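Isoform 2 of Dual oxidase maturation factor 1 (Homo sapiens, PDB 7D3F) may be required for the maturation of the dual oxidase DUOX1 and for its transport from the endoplasmic reticulum to the plasma membrane. Local coordinates at residues G79-T85 against L238-H244; I95-I99 against T111-T115. All coordinates share one frame; numbering follows the deposited sequence.

Contact 1: G79-T85 against L238-H244; sequences GQVSTNT and LGASVLH. With NAG (2-acetamido-2-deoxy-beta-D-glucopyranose), chain R.
Within the antiparallel sheet of the predicted extracellular region, strand 77-86 meets the hairpin whose tight turn runs from Leu238 to Ser241, and Val81 and Leu243 touch near the middle of the seam. The segment axes run at 164°, nearly antiparallel, but come no closer than 6.9 Å, so within these two segments side chains and backbone edges fill the gap. Val81 divides its methyls between two residues. CG1 stands anti to the backbone N (chi1 -156°) and reaches Ser241 CB at 3.6 Å, while CG2 sits 3.7 Å from Leu243 CG and also lies over that residue's backbone. Leu243 sends CD2 on toward the bare CA of Gly79, 3.9 Å away.

At the turn the contacts are made by threonine methyls. Thr83 CG2 packs 3.4 Å from Leu238 O and also meets Ser241 CB. Thr85 CG2 comes 3.4 Å from Gly239 N. Beside it, Gly239 CA lies 3.5 Å from Asn84 O in a CA-H...O contact, on a backbone with positive phi (59°). The turn holds itself together, since Leu238 and Ser241 exchange both backbone bonds. Asn84 carries an N-linked N-acetylglucosamine through ND2, and the sugar's acetamide methyl C8 lies near Ser82 O.

On its other edge, strand 77-86 is bonded to strand 94-103 in regular fashion. What faces it here is a two-residue beta hairpin closed by a type II' turn, with glycine at the first of its two central positions.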
loop_
_atom_site.group_PDB
_atom_site.type_symbol
_atom_site.label_atom_id
_atom_site.label_comp_id
_atom_site.label_asym_id
_atom_site.label_seq_id
_atom_site.Cartn_x
_atom_site.Cartn_y
_atom_site.Cartn_z
ATOM N N GLY B 79 -2.212 30.043 -17.944
ATOM C CA GLY B 79 -2.127 31.474 -18.169
ATOM C C GLY B 79 -0.713 31.941 -17.927
ATOM O O GLY B 79 0.037 31.317 -17.172
ATOM N N GLN B 80 -0.344 33.049 -18.567
ATOM C CA GLN B 80 1.022 33.544 -18.457
ATOM C C GLN B 80 1.056 35.033 -18.767
ATOM O O GLN B 80 0.449 35.476 -19.747
ATOM C CB GLN B 80 1.955 32.780 -19.402
ATOM C CG GLN B 80 3.367 33.335 -19.469
ATOM C CD GLN B 80 4.267 32.525 -20.382
ATOM O OE1 GLN B 80 4.029 31.340 -20.612
ATOM N NE2 GLN B 80 5.305 33.164 -20.910
ATOM N N VAL B 81 1.762 35.798 -17.931
ATOM C CA VAL B 81 1.960 37.226 -18.143
ATOM C C VAL B 81 3.434 37.548 -17.932
ATOM O O VAL B 81 4.174 36.795 -17.300
ATOM C CB VAL B 81 1.089 38.095 -17.207
ATOM C CG1 VAL B 81 0.867 39.475 -17.810
ATOM C CG2 VAL B 81 -0.234 37.426 -16.922
ATOM N N SER B 82 3.859 38.681 -18.489
ATOM C CA SER B 82 5.186 39.238 -18.251
ATOM C C SER B 82 5.016 40.519 -17.446
ATOM O O SER B 82 4.342 41.450 -17.899
ATOM C CB SER B 82 5.912 39.515 -19.566
ATOM O OG SER B 82 5.971 38.350 -20.371
ATOM N N THR B 83 5.619 40.568 -16.258
ATOM C CA THR B 83 5.364 41.659 -15.327
ATOM C C THR B 83 6.644 42.067 -14.609
ATOM O O THR B 83 7.654 41.358 -14.623
ATOM C CB THR B 83 4.304 41.282 -14.281
ATOM O OG1 THR B 83 4.688 40.066 -13.627
ATOM C CG2 THR B 83 2.938 41.101 -14.920
ATOM N N ASN B 84 6.583 43.239 -13.982
ATOM C CA ASN B 84 7.548 43.673 -12.980
ATOM C C ASN B 84 6.869 43.581 -11.621
ATOM O O ASN B 84 5.829 44.213 -11.403
ATOM C CB ASN B 84 8.026 45.102 -13.237
ATOM C CG ASN B 84 8.811 45.242 -14.526
ATOM O OD1 ASN B 84 9.937 44.758 -14.637
ATOM N ND2 ASN B 84 8.223 45.919 -15.504
ATOM N N THR B 85 7.453 42.804 -10.711
ATOM C CA THR B 85 6.826 42.553 -9.420
ATOM C C THR B 85 7.881 42.461 -8.327
ATOM O O THR B 85 9.053 42.182 -8.587
ATOM C CB THR B 85 5.991 41.262 -9.430
ATOM O OG1 THR B 85 6.700 40.234 -10.133
ATOM C CG2 THR B 85 4.639 41.492 -10.091
ATOM N N LEU B 238 -1.065 41.096 -11.072
ATOM C CA LEU B 238 0.332 41.096 -10.667
ATOM C C LEU B 238 1.023 42.290 -11.306
ATOM O O LEU B 238 0.927 42.490 -12.524
ATOM C CB LEU B 238 1.026 39.789 -11.063
ATOM C CG LEU B 238 0.330 38.509 -10.590
ATOM C CD1 LEU B 238 -0.442 37.859 -11.731
ATOM C CD2 LEU B 238 1.321 37.532 -9.976
ATOM N N GLY B 239 1.707 43.080 -10.486
ATOM C CA GLY B 239 2.358 44.276 -10.991
ATOM C C GLY B 239 1.339 45.207 -11.614
ATOM O O GLY B 239 0.379 45.643 -10.968
ATOM N N ALA B 240 1.541 45.517 -12.893
ATOM C CA ALA B 240 0.624 46.350 -13.657
ATOM C C ALA B 240 -0.099 45.557 -14.743
ATOM O O ALA B 240 -0.494 46.118 -15.766
ATOM C CB ALA B 240 1.364 47.538 -14.270
ATOM N N SER B 241 -0.278 44.252 -14.537
ATOM C CA SER B 241 -0.922 43.410 -15.533
ATOM C C SER B 241 -1.866 42.430 -14.850
ATOM O O SER B 241 -1.840 42.250 -13.628
ATOM C CB SER B 241 0.106 42.662 -16.388
ATOM O OG SER B 241 0.889 43.563 -17.152
ATOM N N VAL B 242 -2.710 41.800 -15.662
ATOM C CA VAL B 242 -3.745 40.887 -15.195
ATOM C C VAL B 242 -3.558 39.538 -15.878
ATOM O O VAL B 242 -3.324 39.469 -17.090
ATOM C CB VAL B 242 -5.156 41.455 -15.459
ATOM C CG1 VAL B 242 -5.266 41.974 -16.885
ATOM C CG2 VAL B 242 -6.224 40.406 -15.178
ATOM N N LEU B 243 -3.654 38.469 -15.092
ATOM C CA LEU B 243 -3.475 37.110 -15.586
ATOM C C LEU B 243 -4.828 36.534 -15.986
ATOM O O LEU B 243 -5.744 36.455 -15.159
ATOM C CB LEU B 243 -2.805 36.238 -14.521
ATOM C CG LEU B 243 -2.088 34.953 -14.950
ATOM C CD1 LEU B 243 -1.066 34.551 -13.898
ATOM C CD2 LEU B 243 -3.065 33.812 -15.197
ATOM N N HIS B 244 -4.950 36.135 -17.248
ATOM C CA HIS B 244 -6.154 35.503 -17.770
ATOM C C HIS B 244 -5.853 34.045 -18.081
ATOM O O HIS B 244 -4.877 33.743 -18.777
ATOM C CB HIS B 244 -6.655 36.220 -19.024
ATOM C CG HIS B 244 -6.983 37.665 -18.806
ATOM N ND1 HIS B 244 -8.116 38.079 -18.139
ATOM C CD2 HIS B 244 -6.327 38.792 -19.171
ATOM C CE1 HIS B 244 -8.143 39.400 -18.101
ATOM N NE2 HIS B 244 -7.069 39.857 -18.720
HETATM C C1 NAG R . 8.881 46.133 -16.767
HETATM C C2 NAG R . 7.889 46.569 -17.844
HETATM C C3 NAG R . 8.620 46.868 -19.149
HETATM C C4 NAG R . 9.734 47.878 -18.915
HETATM C C5 NAG R . 10.660 47.388 -17.806
HETATM C C6 NAG R . 11.723 48.396 -17.435
HETATM C C7 NAG R . 5.557 45.802 -17.913
HETATM C C8 NAG R . 4.642 44.644 -18.169
HETATM N N2 NAG R . 6.865 45.557 -18.052
HETATM O O3 NAG R . 7.696 47.376 -20.105
HETATM O O4 NAG R . 10.486 48.061 -20.108
HETATM O O5 NAG R . 9.900 47.133 -16.615
HETATM O O6 NAG R . 11.149 49.637 -17.049
HETATM O O7 NAG R . 5.134 46.909 -17.596
#

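Contact 2: I95-I99 against T111-T115; sequences ISADI and TLTGT
Backbone bonds come first: Asp98 and Thr113 form a hydrogen-bonded antiparallel pair in the hairpin of strands 94-103 and 107-114. Asp98 N gives to Thr113 O at 2.9 Å. The return bond, from Thr113 N to Asp98 O, is the straighter of the two (171° at the hydrogen) and lies in the carbonyl plane. A third bond, Thr115 N to Ser96 O at 2.9 Å, carries the pairing to the corner where the second strand turns off. Gln119 also donates to that Ser96 carbonyl, giving it a second donor.

The side-chain polar contacts gather at this corner. Ser96 OG swings anti to its own nitrogen (chi1 172°), which brings it 3.2 Å from Thr115 OG1 in a hydroxyl-hydroxyl hydrogen bond. The Thr115 and Asp98 side chains cross at about a right angle, with CG2 of the threonine beside OD1. The other carboxylate oxygen, OD2, is probably hydrogen-bonded to Ser82 OG of strand 77-86, though the modelled distance is too short to be trusted.

Apolar contacts occupy the opposite face. Leu112 lies alongside Ile99, both pointing the same way, with CD1 3.6 Å from Ile99 CG1; that methyl also meets Ala97 CB at 3.7 Å. Its partner CD2 reaches more loosely toward Ile95 CD1. Pro153 of helix 152-160 packs on both Ile99 and Leu112.

The chemistry therefore differs from one face to the other: partly exposed Asp98 and Thr113 on one, with the Ser96-Thr115 hydroxyl pair at the corner, and buried, aliphatic Ala97, Ile99 and Leu112 on the other, where helix 152-160 lies against Ile99 and Leu112.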
loop_
_atom_site.group_PDB
_atom_site.type_symbol
_atom_site.label_atom_id
_atom_site.label_comp_id
_atom_site.label_asym_id
_atom_site.label_seq_id
_atom_site.Cartn_x
_atom_site.Cartn_y
_atom_site.Cartn_z
ATOM N N ILE B 95 11.629 42.540 -9.822
ATOM C CA ILE B 95 12.137 41.674 -10.875
ATOM C C ILE B 95 11.175 41.710 -12.052
ATOM O O ILE B 95 9.956 41.845 -11.887
ATOM C CB ILE B 95 12.334 40.221 -10.392
ATOM C CG1 ILE B 95 11.004 39.632 -9.915
ATOM C CG2 ILE B 95 13.379 40.162 -9.294
ATOM C CD1 ILE B 95 10.994 38.124 -9.834
ATOM N N SER B 96 11.738 41.589 -13.251
ATOM C CA SER B 96 10.971 41.403 -14.473
ATOM C C SER B 96 10.939 39.913 -14.785
ATOM O O SER B 96 11.989 39.296 -14.989
ATOM C CB SER B 96 11.588 42.184 -15.634
ATOM O OG SER B 96 10.953 41.860 -16.859
ATOM N N ALA B 97 9.741 39.336 -14.817
ATOM C CA ALA B 97 9.630 37.895 -14.968
ATOM C C ALA B 97 8.304 37.530 -15.616
ATOM O O ALA B 97 7.339 38.300 -15.594
ATOM C CB ALA B 97 9.769 37.180 -13.618
ATOM N N ASP B 98 8.276 36.332 -16.195
ATOM C CA ASP B 98 7.043 35.714 -16.654
ATOM C C ASP B 98 6.451 34.905 -15.507
ATOM O O ASP B 98 7.103 33.999 -14.971
ATOM C CB ASP B 98 7.285 34.820 -17.870
ATOM C CG ASP B 98 7.873 35.573 -19.044
ATOM O OD1 ASP B 98 8.897 35.114 -19.591
ATOM O OD2 ASP B 98 7.317 36.628 -19.416
ATOM N N ILE B 99 5.224 35.246 -15.131
ATOM C CA ILE B 99 4.476 34.549 -14.095
ATOM C C ILE B 99 3.374 33.753 -14.777
ATOM O O ILE B 99 2.579 34.310 -15.545
ATOM C CB ILE B 99 3.901 35.528 -13.061
ATOM C CG1 ILE B 99 4.977 36.529 -12.639
ATOM C CG2 ILE B 99 3.372 34.773 -11.854
ATOM C CD1 ILE B 99 4.504 37.561 -11.649
ATOM N N THR B 111 4.523 29.051 -11.862
ATOM C CA THR B 111 5.842 29.223 -12.448
ATOM C C THR B 111 6.229 30.695 -12.418
ATOM O O THR B 111 5.422 31.568 -12.746
ATOM C CB THR B 111 5.883 28.704 -13.888
ATOM O OG1 THR B 111 4.990 29.471 -14.703
ATOM C CG2 THR B 111 5.475 27.239 -13.938
ATOM N N LEU B 112 7.467 30.961 -12.017
ATOM C CA LEU B 112 8.026 32.309 -11.981
ATOM C C LEU B 112 9.399 32.229 -12.639
ATOM O O LEU B 112 10.363 31.778 -12.013
ATOM C CB LEU B 112 8.118 32.837 -10.552
ATOM C CG LEU B 112 8.785 34.199 -10.358
ATOM C CD1 LEU B 112 7.936 35.310 -10.952
ATOM C CD2 LEU B 112 9.058 34.456 -8.886
ATOM N N THR B 113 9.482 32.639 -13.902
ATOM C CA THR B 113 10.716 32.544 -14.676
ATOM C C THR B 113 11.237 33.950 -14.932
ATOM O O THR B 113 10.595 34.735 -15.637
ATOM C CB THR B 113 10.483 31.803 -15.990
ATOM O OG1 THR B 113 9.981 30.488 -15.718
ATOM C CG2 THR B 113 11.783 31.694 -16.768
ATOM N N GLY B 114 12.403 34.262 -14.372
ATOM C CA GLY B 114 12.968 35.584 -14.560
ATOM C C GLY B 114 13.333 35.845 -16.008
ATOM O O GLY B 114 13.705 34.938 -16.756
ATOM N N THR B 115 13.217 37.111 -16.408
ATOM C CA THR B 115 13.577 37.563 -17.752
ATOM C C THR B 115 14.508 38.759 -17.625
ATOM O O THR B 115 14.053 39.909 -17.565
ATOM C CB THR B 115 12.339 37.918 -18.572
ATOM O OG1 THR B 115 11.563 38.897 -17.870
ATOM C CG2 THR B 115 11.491 36.683 -18.812
#

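In the fold
From the N terminus, the chain leaves helix 50-72 and enters strand 77-86, the first side of contact 1, then strand 94-103. It turns back at once along strand 107-114, so contact 2 closes a short local hairpin. Contact 1 closes only after helices 138-148 to 203-229 have passed, when the segment before the last helix, 249-274, returns to the first strand. Contact 2 thus falls wholly within the long excursion spanned by contact 1, without crossing. Strands 77-86 and 94-103 are neighbours in the same sheet, and their pairing joins the two contacts, tying the late predicted extracellular loop to the early one.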